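Local coordinates for protein ubiquitin-conjugating enzyme E2-21 kDa (Pichia angusta, PDB 5NL8) that probably catalyses the attachment of ubiquitin to other proteins as an E2 ubiquitin-conjugating enzyme, a step needed for peroxisome biogenesis, at residues I80-V84 / F115-I120; L93-T97 / K181-Y185; R9-E13 / N72-D76; T6-L10 / L43-S47. One frame throughout, in Å; residues are numbered along the deposited sequence.

Contact 1: I80-V84 / F115-I120; sequences IKFVV and FKTGEI
I120 lies against I80 and F82 through CB, CG1 and CD1. I120 CB sits 3.6 Å from I80 O. I120 CG1, turned anti to its own carbonyl carbon (chi1 -51°), runs over that same oxygen at 3.5 Å from I80 O and comes 3.8 Å from F82 CD1. I120 CD1, the tip, reaches 3.6 Å from F82 CE1 and 3.9 Å from I80 CG2, the two isoleucines lying alongside each other and pointing the same way. Alongside, the backbones form a single non-hydrogen-bonded antiparallel pair, K81 with E119: F82 N donates to G118 O at 2.8 Å, from above the carbonyl plane, and I120 N makes a weak bond to I80 O. In the ubiquitin-conjugating fold this is where the chain leading to the active-site cysteine, here probably C121, leans on the last strand of the four-stranded meander; I142 of helix 135-147 touches I80, F82 and I120. A serine in place of F82 would probably leave the tip of I120 without its aromatic neighbour and open a gap beside the chain that enters the active site. G118 takes a positive phi of 91°, and a CB there would collide with F82 O. Its bare CA instead receives V84 CG2 at 3.7 Å. Just before it, T117 OG1 accepts from E119 N in an ST turn. Farther along, a water joins K81 NZ to T117 O; another lies within bonding distance of F82 O, V84 N and T117 O, and a third of V84 O and K116 O.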
loop_
_atom_site.group_PDB
_atom_site.type_symbol
_atom_site.label_atom_id
_atom_site.label_comp_id
_atom_site.label_asym_id
_atom_site.label_seq_id
_atom_site.Cartn_x
_atom_site.Cartn_y
_atom_site.Cartn_z
ATOM N N ILE A 80 6.327 5.196 4.120
ATOM C CA ILE A 80 5.643 4.478 3.054
ATOM C C ILE A 80 4.594 5.351 2.383
ATOM O O ILE A 80 3.888 6.109 3.049
ATOM C CB ILE A 80 5.002 3.182 3.600
ATOM C CG1 ILE A 80 6.086 2.301 4.225
ATOM C CG2 ILE A 80 4.260 2.436 2.508
ATOM C CD1 ILE A 80 5.601 0.983 4.768
ATOM N N LYS A 81 4.508 5.261 1.059
ATOM C CA LYS A 81 3.488 6.000 0.326
ATOM C C LYS A 81 2.869 5.156 -0.783
ATOM O O LYS A 81 3.509 4.252 -1.315
ATOM C CB LYS A 81 4.072 7.289 -0.269
ATOM C CG LYS A 81 5.002 7.069 -1.460
ATOM C CD LYS A 81 5.411 8.389 -2.110
ATOM C CE LYS A 81 6.245 8.153 -3.364
ATOM N NZ LYS A 81 6.711 9.424 -3.986
ATOM N N PHE A 82 1.616 5.455 -1.121
ATOM C CA PHE A 82 0.980 4.871 -2.296
ATOM C C PHE A 82 1.486 5.542 -3.569
ATOM O O PHE A 82 1.749 6.747 -3.585
ATOM C CB PHE A 82 -0.544 4.999 -2.215
ATOM C CG PHE A 82 -1.184 4.023 -1.275
ATOM C CD1 PHE A 82 -1.308 4.319 0.074
ATOM C CD2 PHE A 82 -1.660 2.809 -1.738
ATOM C CE1 PHE A 82 -1.895 3.415 0.945
ATOM C CE2 PHE A 82 -2.244 1.900 -0.872
ATOM C CZ PHE A 82 -2.363 2.205 0.471
ATOM N N VAL A 83 1.621 4.759 -4.632
ATOM C CA VAL A 83 1.986 5.298 -5.938
ATOM C C VAL A 83 0.754 5.895 -6.617
ATOM O O VAL A 83 -0.152 5.173 -7.030
ATOM C CB VAL A 83 2.603 4.222 -6.848
ATOM C CG1 VAL A 83 2.869 4.788 -8.237
ATOM C CG2 VAL A 83 3.885 3.669 -6.230
ATOM N N VAL A 84 0.737 7.219 -6.717
ATOM C CA VAL A 84 -0.384 7.958 -7.287
ATOM C C VAL A 84 0.061 8.741 -8.525
ATOM O O VAL A 84 1.026 9.498 -8.468
ATOM C CB VAL A 84 -0.990 8.932 -6.250
ATOM C CG1 VAL A 84 -2.066 9.797 -6.885
ATOM C CG2 VAL A 84 -1.548 8.156 -5.053
ATOM N N PHE A 115 -4.263 12.445 -1.028
ATOM C CA PHE A 115 -4.784 12.053 -2.336
ATOM C C PHE A 115 -3.866 12.457 -3.491
ATOM O O PHE A 115 -3.856 11.809 -4.537
ATOM C CB PHE A 115 -6.180 12.645 -2.552
ATOM C CG PHE A 115 -6.851 12.177 -3.815
ATOM C CD1 PHE A 115 -7.576 10.995 -3.834
ATOM C CD2 PHE A 115 -6.751 12.914 -4.981
ATOM C CE1 PHE A 115 -8.194 10.561 -4.997
ATOM C CE2 PHE A 115 -7.365 12.488 -6.145
ATOM C CZ PHE A 115 -8.089 11.310 -6.153
ATOM N N LYS A 116 -3.091 13.522 -3.305
ATOM C CA LYS A 116 -2.233 14.007 -4.383
ATOM C C LYS A 116 -0.874 13.297 -4.416
ATOM O O LYS A 116 -0.423 12.869 -5.484
ATOM C CB LYS A 116 -2.029 15.519 -4.267
ATOM C CG LYS A 116 -0.871 16.044 -5.100
ATOM C CD LYS A 116 -0.734 17.557 -5.003
ATOM C CE LYS A 116 0.606 17.956 -4.403
ATOM N NZ LYS A 116 1.313 18.969 -5.234
ATOM N N THR A 117 -0.236 13.159 -3.251
ATOM C CA THR A 117 1.125 12.626 -3.167
ATOM C C THR A 117 1.158 11.136 -2.839
ATOM O O THR A 117 2.133 10.447 -3.145
ATOM C CB THR A 117 1.951 13.363 -2.097
ATOM O OG1 THR A 117 1.440 13.046 -0.796
ATOM C CG2 THR A 117 1.897 14.876 -2.316
ATOM N N GLY A 118 0.103 10.653 -2.191
ATOM C CA GLY A 118 0.008 9.253 -1.824
ATOM C C GLY A 118 0.569 8.958 -0.445
ATOM O O GLY A 118 0.546 7.812 0.011
ATOM N N GLU A 119 1.068 9.992 0.221
ATOM C CA GLU A 119 1.689 9.830 1.528
ATOM C C GLU A 119 0.715 9.273 2.561
ATOM O O GLU A 119 -0.436 9.708 2.655
ATOM C CB GLU A 119 2.261 11.162 2.025
ATOM C CG GLU A 119 2.931 11.071 3.391
ATOM C CD GLU A 119 3.509 12.395 3.855
ATOM O OE1 GLU A 119 3.320 13.409 3.150
ATOM O OE2 GLU A 119 4.152 12.420 4.926
ATOM N N ILE A 120 1.189 8.290 3.318
ATOM C CA ILE A 120 0.448 7.742 4.445
ATOM C C ILE A 120 0.894 8.457 5.714
ATOM O O ILE A 120 2.089 8.691 5.910
ATOM C CB ILE A 120 0.674 6.225 4.588
ATOM C CG1 ILE A 120 0.423 5.521 3.254
ATOM C CG2 ILE A 120 -0.208 5.641 5.688
ATOM C CD1 ILE A 120 0.770 4.047 3.269
HETATM O O HOH W 1 4.853 7.112 6.153
HETATM O O HOH W 2 4.709 11.524 -3.776
HETATM O O HOH W 3 2.868 8.651 -5.228
HETATM O O HOH W 4 1.792 11.341 -6.292
#

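Contact 2: L93-T97 / K181-Y185; sequences LQRKT and KYSAY
Q94 reaches across to two backbone oxygens with one nitrogen. Its chain leaves anti to the carbonyl carbon (chi1 -75°) and then runs extended, which carries Q94 NE2 to 3.1 Å from K181 O and 3.0 Å from S183 O. Both bonds are nearly straight and lie close to the plane of the Q94 amide, although each meets its carbonyl from above the carbonyl plane. With both N-H groups engaged, the carboxamide is fixed in rotation. Q94 CG rests on A184 CB, and L93 CB touches that same methyl at 3.9 Å.

Y185 has the most surface covered here. Its CG stands between the backbone N and the carbonyl carbon (chi1 80°), a crowded position that lays the ring across L93 at about a right angle: Y185 CE2 comes 3.4 Å from L93 O and 3.9 Å from L93 CD2. T97 CG2 approaches the same ring obliquely, 3.5 Å from Y185 CD2, while T97 OG1 turns back to donate to Q94 O at 2.6 Å; T97 is poorly ordered, so these details are less certain. Beyond the pair, A184 bonds through its backbone to V104 and Y182 to Y106. The arrangement thus joins the last part of helix 87-94 and the loop after it to the exit of helix 168-181 and the small two-stranded antiparallel sheet, 104-105 with 183-184, near the C-terminus of the modelled chain.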
loop_
_atom_site.group_PDB
_atom_site.type_symbol
_atom_site.label_atom_id
_atom_site.label_comp_id
_atom_site.label_asym_id
_atom_site.label_seq_id
_atom_site.Cartn_x
_atom_site.Cartn_y
_atom_site.Cartn_z
ATOM N N LEU A 93 -1.432 5.648 -19.897
ATOM C CA LEU A 93 -1.098 4.263 -19.566
ATOM C C LEU A 93 -2.199 3.302 -20.001
ATOM O O LEU A 93 -1.927 2.167 -20.384
ATOM C CB LEU A 93 -0.844 4.102 -18.064
ATOM C CG LEU A 93 0.433 4.711 -17.482
ATOM C CD1 LEU A 93 0.514 4.466 -15.982
ATOM C CD2 LEU A 93 1.660 4.148 -18.184
ATOM N N GLN A 94 -3.443 3.766 -19.942
ATOM C CA GLN A 94 -4.589 2.920 -20.253
ATOM C C GLN A 94 -4.696 2.595 -21.746
ATOM O O GLN A 94 -5.332 1.615 -22.124
ATOM C CB GLN A 94 -5.880 3.584 -19.763
ATOM C CG GLN A 94 -6.076 3.512 -18.253
ATOM C CD GLN A 94 -7.253 4.340 -17.775
ATOM O OE1 GLN A 94 -7.676 5.279 -18.447
ATOM N NE2 GLN A 94 -7.792 3.992 -16.607
ATOM N N ARG A 95 -4.065 3.408 -22.588
ATOM C CA ARG A 95 -4.109 3.182 -24.032
ATOM C C ARG A 95 -3.045 2.188 -24.489
ATOM O O ARG A 95 -2.995 1.814 -25.661
ATOM C CB ARG A 95 -3.939 4.500 -24.788
ATOM C CG ARG A 95 -5.092 5.469 -24.619
ATOM C CD ARG A 95 -4.720 6.842 -25.144
ATOM N NE ARG A 95 -5.792 7.813 -24.949
ATOM C CZ ARG A 95 -5.593 9.111 -24.751
ATOM N NH1 ARG A 95 -4.360 9.598 -24.715
ATOM N NH2 ARG A 95 -6.628 9.921 -24.586
ATOM N N LYS A 96 -2.195 1.766 -23.562
ATOM C CA LYS A 96 -1.162 0.789 -23.873
ATOM C C LYS A 96 -1.503 -0.564 -23.261
ATOM O O LYS A 96 -0.867 -1.574 -23.565
ATOM C CB LYS A 96 0.203 1.269 -23.371
ATOM C CG LYS A 96 0.775 2.436 -24.161
ATOM C CD LYS A 96 2.252 2.224 -24.463
ATOM C CE LYS A 96 2.650 2.900 -25.766
ATOM N NZ LYS A 96 3.845 3.773 -25.600
ATOM N N THR A 97 -2.523 -0.574 -22.406
ATOM C CA THR A 97 -2.874 -1.751 -21.614
ATOM C C THR A 97 -3.289 -2.958 -22.449
ATOM O O THR A 97 -3.481 -2.865 -23.662
ATOM C CB THR A 97 -4.024 -1.440 -20.631
ATOM O OG1 THR A 97 -5.132 -0.881 -21.346
ATOM C CG2 THR A 97 -3.571 -0.458 -19.567
ATOM N N LYS A 181 -12.317 3.525 -12.676
ATOM C CA LYS A 181 -11.942 4.509 -13.690
ATOM C C LYS A 181 -10.444 4.794 -13.821
ATOM O O LYS A 181 -9.990 5.245 -14.875
ATOM C CB LYS A 181 -12.678 5.823 -13.430
ATOM C CG LYS A 181 -14.060 5.868 -14.053
ATOM C CD LYS A 181 -13.995 5.472 -15.522
ATOM C CE LYS A 181 -15.289 5.783 -16.248
ATOM N NZ LYS A 181 -15.221 5.376 -17.679
ATOM N N TYR A 182 -9.674 4.535 -12.770
ATOM C CA TYR A 182 -8.275 4.949 -12.761
ATOM C C TYR A 182 -7.272 3.799 -12.612
ATOM O O TYR A 182 -6.265 3.936 -11.916
ATOM C CB TYR A 182 -8.059 5.976 -11.646
ATOM C CG TYR A 182 -8.745 7.299 -11.911
ATOM C CD1 TYR A 182 -8.116 8.291 -12.653
ATOM C CD2 TYR A 182 -10.017 7.556 -11.422
ATOM C CE1 TYR A 182 -8.734 9.502 -12.900
ATOM C CE2 TYR A 182 -10.645 8.766 -11.662
ATOM C CZ TYR A 182 -9.998 9.736 -12.402
ATOM O OH TYR A 182 -10.618 10.942 -12.646
ATOM N N SER A 183 -7.536 2.682 -13.289
ATOM C CA SER A 183 -6.652 1.515 -13.243
ATOM C C SER A 183 -6.003 1.237 -14.599
ATOM O O SER A 183 -6.617 1.454 -15.643
ATOM C CB SER A 183 -7.421 0.271 -12.782
ATOM O OG SER A 183 -7.844 0.390 -11.435
ATOM N N ALA A 184 -4.769 0.738 -14.576
ATOM C CA ALA A 184 -4.033 0.461 -15.810
ATOM C C ALA A 184 -3.008 -0.649 -15.602
ATOM O O ALA A 184 -2.786 -1.077 -14.482
ATOM C CB ALA A 184 -3.351 1.724 -16.312
ATOM N N TYR A 185 -2.367 -1.095 -16.679
ATOM C CA TYR A 185 -1.411 -2.200 -16.609
ATOM C C TYR A 185 -0.194 -1.878 -15.735
ATOM O O TYR A 185 -0.062 -0.763 -15.228
ATOM C CB TYR A 185 -0.943 -2.584 -18.016
ATOM C CG TYR A 185 0.126 -1.670 -18.586
ATOM C CD1 TYR A 185 1.385 -2.161 -18.914
ATOM C CD2 TYR A 185 -0.121 -0.317 -18.792
ATOM C CE1 TYR A 185 2.364 -1.334 -19.434
ATOM C CE2 TYR A 185 0.854 0.517 -19.310
ATOM C CZ TYR A 185 2.093 0.004 -19.630
ATOM O OH TYR A 185 3.067 0.832 -20.145
#

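Contact 3: R9-E13 / N72-D76; sequences RLLKE and NYPLD
P74 covers one face of the R9 guanidinium and Y73 meets its edge. P74 CG lies over the centre of that face, 3.5 Å from R9 CZ, and R9 NH1 comes 3.3 Å from Y73 CE2, with the guanidinium and ring planes 65° apart. E13 OE1 accepts from Y73 OH at 3.1 Å through its syn lone pair, as the two side chains arrive from opposite directions. L10 CD2 adds an apolar touch, 3.8 Å from Y73 CE2.

A second shell positions these groups. R9 and E13, one helical turn apart, form a salt bridge between NH1 and OE2; the arginine, with CG anti to its backbone N (chi1 -169°), extends fully to NE before setting its flat end against the proline. The peptide bond between Y73 and P74 is cis, and it folds P74 CB back over the centre of one face of the tyrosine ring, 3.8 Å above its plane. This is the Tyr-Pro of the YPxxPP sequence familiar in E2 enzymes. N72 ND2 bonds D76 OD2 across the turn. Farther out, P74 O accepts from W129 NE1, and E13 OE1 also accepts from L135 N and, weakly, from T134 OG1.

The buried E13 carboxylate is therefore met by a hydroxyl, an arginine and a backbone N-H, a setting that would favour its charged form, with one hydroxyl bond to the loop added to the packing of R9 and L10 on Y73 and P74.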
loop_
_atom_site.group_PDB
_atom_site.type_symbol
_atom_site.label_atom_id
_atom_site.label_comp_id
_atom_site.label_asym_id
_atom_site.label_seq_id
_atom_site.Cartn_x
_atom_site.Cartn_y
_atom_site.Cartn_z
ATOM N N ARG A 9 20.213 -7.460 7.534
ATOM C CA ARG A 9 18.862 -7.607 8.068
ATOM C C ARG A 9 17.810 -7.415 6.979
ATOM O O ARG A 9 16.907 -8.240 6.819
ATOM C CB ARG A 9 18.623 -6.606 9.201
ATOM C CG ARG A 9 17.354 -6.860 9.992
ATOM C CD ARG A 9 17.207 -5.864 11.130
ATOM N NE ARG A 9 16.211 -6.293 12.108
ATOM C CZ ARG A 9 14.924 -5.961 12.062
ATOM N NH1 ARG A 9 14.469 -5.195 11.081
ATOM N NH2 ARG A 9 14.090 -6.399 12.996
ATOM N N LEU A 10 17.943 -6.321 6.231
ATOM C CA LEU A 10 17.018 -6.008 5.146
ATOM C C LEU A 10 16.974 -7.126 4.111
ATOM O O LEU A 10 15.897 -7.520 3.645
ATOM C CB LEU A 10 17.408 -4.687 4.478
ATOM C CG LEU A 10 17.043 -3.424 5.259
ATOM C CD1 LEU A 10 17.893 -2.247 4.811
ATOM C CD2 LEU A 10 15.563 -3.110 5.100
ATOM N N LEU A 11 18.149 -7.641 3.763
ATOM C CA LEU A 11 18.235 -8.742 2.818
ATOM C C LEU A 11 17.526 -9.975 3.365
ATOM O O LEU A 11 16.742 -10.608 2.658
ATOM C CB LEU A 11 19.693 -9.069 2.493
ATOM C CG LEU A 11 19.896 -10.290 1.591
ATOM C CD1 LEU A 11 19.274 -10.065 0.222
ATOM C CD2 LEU A 11 21.373 -10.627 1.461
ATOM N N LYS A 12 17.790 -10.301 4.627
ATOM C CA LYS A 12 17.179 -11.475 5.244
ATOM C C LYS A 12 15.656 -11.374 5.218
ATOM O O LYS A 12 14.969 -12.335 4.871
ATOM C CB LYS A 12 17.670 -11.649 6.681
ATOM C CG LYS A 12 17.337 -13.005 7.282
ATOM C CD LYS A 12 18.138 -13.265 8.546
ATOM C CE LYS A 12 19.628 -13.108 8.293
ATOM N NZ LYS A 12 20.239 -14.376 7.815
ATOM N N GLU A 13 15.134 -10.206 5.569
ATOM C CA GLU A 13 13.688 -9.992 5.556
ATOM C C GLU A 13 13.109 -10.128 4.147
ATOM O O GLU A 13 12.055 -10.754 3.949
ATOM C CB GLU A 13 13.348 -8.615 6.126
ATOM C CG GLU A 13 13.750 -8.425 7.577
ATOM C CD GLU A 13 13.440 -7.029 8.083
ATOM O OE1 GLU A 13 12.646 -6.319 7.430
ATOM O OE2 GLU A 13 13.990 -6.638 9.133
ATOM N N ASN A 72 18.933 4.403 10.447
ATOM C CA ASN A 72 18.998 3.791 11.767
ATOM C C ASN A 72 18.040 2.611 11.916
ATOM O O ASN A 72 17.782 2.151 13.027
ATOM C CB ASN A 72 18.711 4.837 12.849
ATOM C CG ASN A 72 17.311 5.412 12.747
ATOM O OD1 ASN A 72 16.760 5.548 11.653
ATOM N ND2 ASN A 72 16.726 5.750 13.890
ATOM N N TYR A 73 17.514 2.133 10.791
ATOM C CA TYR A 73 16.616 0.982 10.774
ATOM C C TYR A 73 17.245 -0.202 11.507
ATOM O O TYR A 73 18.431 -0.472 11.331
ATOM C CB TYR A 73 16.280 0.607 9.328
ATOM C CG TYR A 73 15.272 -0.507 9.180
ATOM C CD1 TYR A 73 13.910 -0.245 9.227
ATOM C CD2 TYR A 73 15.682 -1.818 8.980
ATOM C CE1 TYR A 73 12.983 -1.259 9.090
ATOM C CE2 TYR A 73 14.761 -2.842 8.841
ATOM C CZ TYR A 73 13.413 -2.555 8.896
ATOM O OH TYR A 73 12.491 -3.566 8.758
ATOM N N PRO A 74 16.459 -0.914 12.334
ATOM C CA PRO A 74 15.026 -0.743 12.591
ATOM C C PRO A 74 14.688 0.069 13.841
ATOM O O PRO A 74 13.672 -0.216 14.477
ATOM C CB PRO A 74 14.555 -2.181 12.772
ATOM C CG PRO A 74 15.703 -2.816 13.492
ATOM C CD PRO A 74 16.967 -2.136 12.981
ATOM N N LEU A 75 15.513 1.049 14.198
ATOM C CA LEU A 75 15.213 1.894 15.350
ATOM C C LEU A 75 14.054 2.825 15.028
ATOM O O LEU A 75 13.319 3.255 15.918
ATOM C CB LEU A 75 16.440 2.701 15.779
ATOM C CG LEU A 75 17.328 2.088 16.866
ATOM C CD1 LEU A 75 17.758 0.670 16.508
ATOM C CD2 LEU A 75 18.539 2.970 17.126
ATOM N N ASP A 76 13.903 3.137 13.747
ATOM C CA ASP A 76 12.786 3.942 13.273
ATOM C C ASP A 76 12.077 3.222 12.130
ATOM O O ASP A 76 12.702 2.466 11.389
ATOM C CB ASP A 76 13.269 5.326 12.834
ATOM C CG ASP A 76 13.292 6.319 13.977
ATOM O OD1 ASP A 76 12.419 6.222 14.865
ATOM O OD2 ASP A 76 14.182 7.195 13.991
#

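Contact 4: T6-L10 / L43-S47; sequences TEKRL and LFRWS
L10, L43 and F44 carry most of this contact. L10 CD1 makes a CH-pi contact over one face of the F44 ring, 4.3 Å from the ring centroid and only 14° off its normal, and the same methyl lies 3.4 Å from L43 O. L10 CD2 comes within 4.3 Å of W46 NE1, so the leucine fork fits between phenylalanine and tryptophan. An alanine at L10 is likely to leave the F44 face and the W46 indole without their shared neighbour, opening a gap between helix and hairpin turn.

L43 answers from the other segment. Its CG stands anti to the carbonyl carbon (chi1 -68°), which brings L43 CD1 against the helix, 3.5 Å from E7 O and 3.8 Å from E7 CB. F44 completes the group by laying the far end of its ring across the first turn of helix 6-21: F44 CZ is 3.6 Å from T6 OG1 and F44 CE1 is 3.8 Å from E7 CG, both approaches oblique to the ring.

Behind L43, its carbonyl oxygen accepts a weak, bent bond from W46 NE1 at 2.7 Å, which helps place the indole; Y14, one turn farther along the helix, meets the W46 ring edge-to-face. The N-terminal helix of the ubiquitin-conjugating fold thus lies on the turn that leads into strand 45-51. Its grip here is almost wholly apolar, methyl groups and ring surfaces, and the polar bonds noted here, such as W46 NE1 to L43 O, lie within a segment or go elsewhere in the chain.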
loop_
_atom_site.group_PDB
_atom_site.type_symbol
_atom_site.label_atom_id
_atom_site.label_comp_id
_atom_site.label_asym_id
_atom_site.label_seq_id
_atom_site.Cartn_x
_atom_site.Cartn_y
_atom_site.Cartn_z
ATOM N N THR A 6 22.814 -3.514 8.750
ATOM C CA THR A 6 21.408 -3.238 8.491
ATOM C C THR A 6 21.012 -3.802 7.130
ATOM O O THR A 6 19.879 -4.246 6.930
ATOM C CB THR A 6 21.109 -1.729 8.535
ATOM O OG1 THR A 6 21.703 -1.090 7.400
ATOM C CG2 THR A 6 21.666 -1.110 9.808
ATOM N N GLU A 7 21.965 -3.788 6.202
ATOM C CA GLU A 7 21.760 -4.352 4.875
ATOM C C GLU A 7 21.534 -5.856 4.963
ATOM O O GLU A 7 20.738 -6.422 4.210
ATOM C CB GLU A 7 22.955 -4.053 3.969
ATOM C CG GLU A 7 23.004 -2.620 3.455
ATOM C CD GLU A 7 24.248 -2.338 2.638
ATOM O OE1 GLU A 7 25.339 -2.227 3.235
ATOM O OE2 GLU A 7 24.137 -2.229 1.398
ATOM N N LYS A 8 22.238 -6.499 5.889
ATOM C CA LYS A 8 22.097 -7.932 6.097
ATOM C C LYS A 8 20.693 -8.260 6.588
ATOM O O LYS A 8 20.058 -9.206 6.117
ATOM C CB LYS A 8 23.147 -8.432 7.091
ATOM C CG LYS A 8 23.595 -9.860 6.854
ATOM C CD LYS A 8 24.612 -10.292 7.895
ATOM C CE LYS A 8 24.216 -11.605 8.552
ATOM N NZ LYS A 8 22.874 -11.533 9.195
ATOM N N ARG A 9 20.213 -7.460 7.534
ATOM C CA ARG A 9 18.862 -7.607 8.068
ATOM C C ARG A 9 17.810 -7.415 6.979
ATOM O O ARG A 9 16.907 -8.240 6.819
ATOM C CB ARG A 9 18.623 -6.606 9.201
ATOM C CG ARG A 9 17.354 -6.860 9.992
ATOM C CD ARG A 9 17.207 -5.864 11.130
ATOM N NE ARG A 9 16.211 -6.293 12.108
ATOM C CZ ARG A 9 14.924 -5.961 12.062
ATOM N NH1 ARG A 9 14.469 -5.195 11.081
ATOM N NH2 ARG A 9 14.090 -6.399 12.996
ATOM N N LEU A 10 17.943 -6.321 6.231
ATOM C CA LEU A 10 17.018 -6.008 5.146
ATOM C C LEU A 10 16.974 -7.126 4.111
ATOM O O LEU A 10 15.897 -7.520 3.645
ATOM C CB LEU A 10 17.408 -4.687 4.478
ATOM C CG LEU A 10 17.043 -3.424 5.259
ATOM C CD1 LEU A 10 17.893 -2.247 4.811
ATOM C CD2 LEU A 10 15.563 -3.110 5.100
ATOM N N LEU A 43 19.079 -1.487 -1.086
ATOM C CA LEU A 43 18.206 -2.133 -0.113
ATOM C C LEU A 43 17.432 -1.127 0.736
ATOM O O LEU A 43 16.731 -1.509 1.672
ATOM C CB LEU A 43 19.027 -3.051 0.796
ATOM C CG LEU A 43 19.641 -4.286 0.132
ATOM C CD1 LEU A 43 20.710 -4.905 1.021
ATOM C CD2 LEU A 43 18.563 -5.311 -0.190
ATOM N N PHE A 44 17.559 0.153 0.408
ATOM C CA PHE A 44 16.968 1.210 1.222
ATOM C C PHE A 44 15.778 1.890 0.554
ATOM O O PHE A 44 15.184 2.808 1.118
ATOM C CB PHE A 44 18.030 2.250 1.578
ATOM C CG PHE A 44 19.020 1.766 2.594
ATOM C CD1 PHE A 44 20.161 1.090 2.201
ATOM C CD2 PHE A 44 18.798 1.967 3.945
ATOM C CE1 PHE A 44 21.070 0.635 3.137
ATOM C CE2 PHE A 44 19.701 1.516 4.887
ATOM C CZ PHE A 44 20.839 0.849 4.482
ATOM N N ARG A 45 15.434 1.440 -0.647
ATOM C CA ARG A 45 14.207 1.877 -1.301
ATOM C C ARG A 45 13.533 0.692 -1.984
ATOM O O ARG A 45 14.164 -0.037 -2.752
ATOM C CB ARG A 45 14.489 3.004 -2.299
ATOM C CG ARG A 45 14.798 4.342 -1.632
ATOM C CD ARG A 45 15.128 5.426 -2.637
ATOM N NE ARG A 45 13.937 5.967 -3.285
ATOM C CZ ARG A 45 13.957 6.705 -4.391
ATOM N NH1 ARG A 45 15.110 6.989 -4.983
ATOM N NH2 ARG A 45 12.823 7.156 -4.909
ATOM N N TRP A 46 12.247 0.514 -1.689
ATOM C CA TRP A 46 11.486 -0.664 -2.095
ATOM C C TRP A 46 10.201 -0.346 -2.849
ATOM O O TRP A 46 9.549 0.664 -2.602
ATOM C CB TRP A 46 11.128 -1.501 -0.866
ATOM C CG TRP A 46 12.317 -1.987 -0.139
ATOM C CD1 TRP A 46 13.034 -1.314 0.805
ATOM C CD2 TRP A 46 12.959 -3.253 -0.305
ATOM N NE1 TRP A 46 14.082 -2.086 1.241
ATOM C CE2 TRP A 46 14.055 -3.285 0.576
ATOM C CE3 TRP A 46 12.706 -4.367 -1.113
ATOM C CZ2 TRP A 46 14.903 -4.384 0.674
ATOM C CZ3 TRP A 46 13.550 -5.457 -1.016
ATOM C CH2 TRP A 46 14.635 -5.458 -0.129
ATOM N N SER A 47 9.841 -1.247 -3.753
ATOM C CA SER A 47 8.556 -1.235 -4.430
ATOM C C SER A 47 7.746 -2.456 -4.001
ATOM O O SER A 47 8.267 -3.576 -3.982
ATOM C CB SER A 47 8.747 -1.230 -5.946
ATOM O OG SER A 47 7.512 -1.398 -6.614
#

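Contacts 3 and 4 share R9 and L10 of helix 6-21 and touch through Y73 O and T6 CG2, with centres about 7 Å apart. Contact 3 is buried and pairs charge with hydroxyl, whereas contact 4 is partly buried and relies on methyls and rings. Contact 1, partly buried and next to the probable active-site cysteine, reaches the same sheet as contact 4 but combines a backbone bridge and waters with apolar packing, with a centre about 20 Å away. Contact 2 is a surface contact on the opposite side of the chain's centre from contact 3, centres about 35 Å apart, and is held by one side-chain amide and a tyrosine ring.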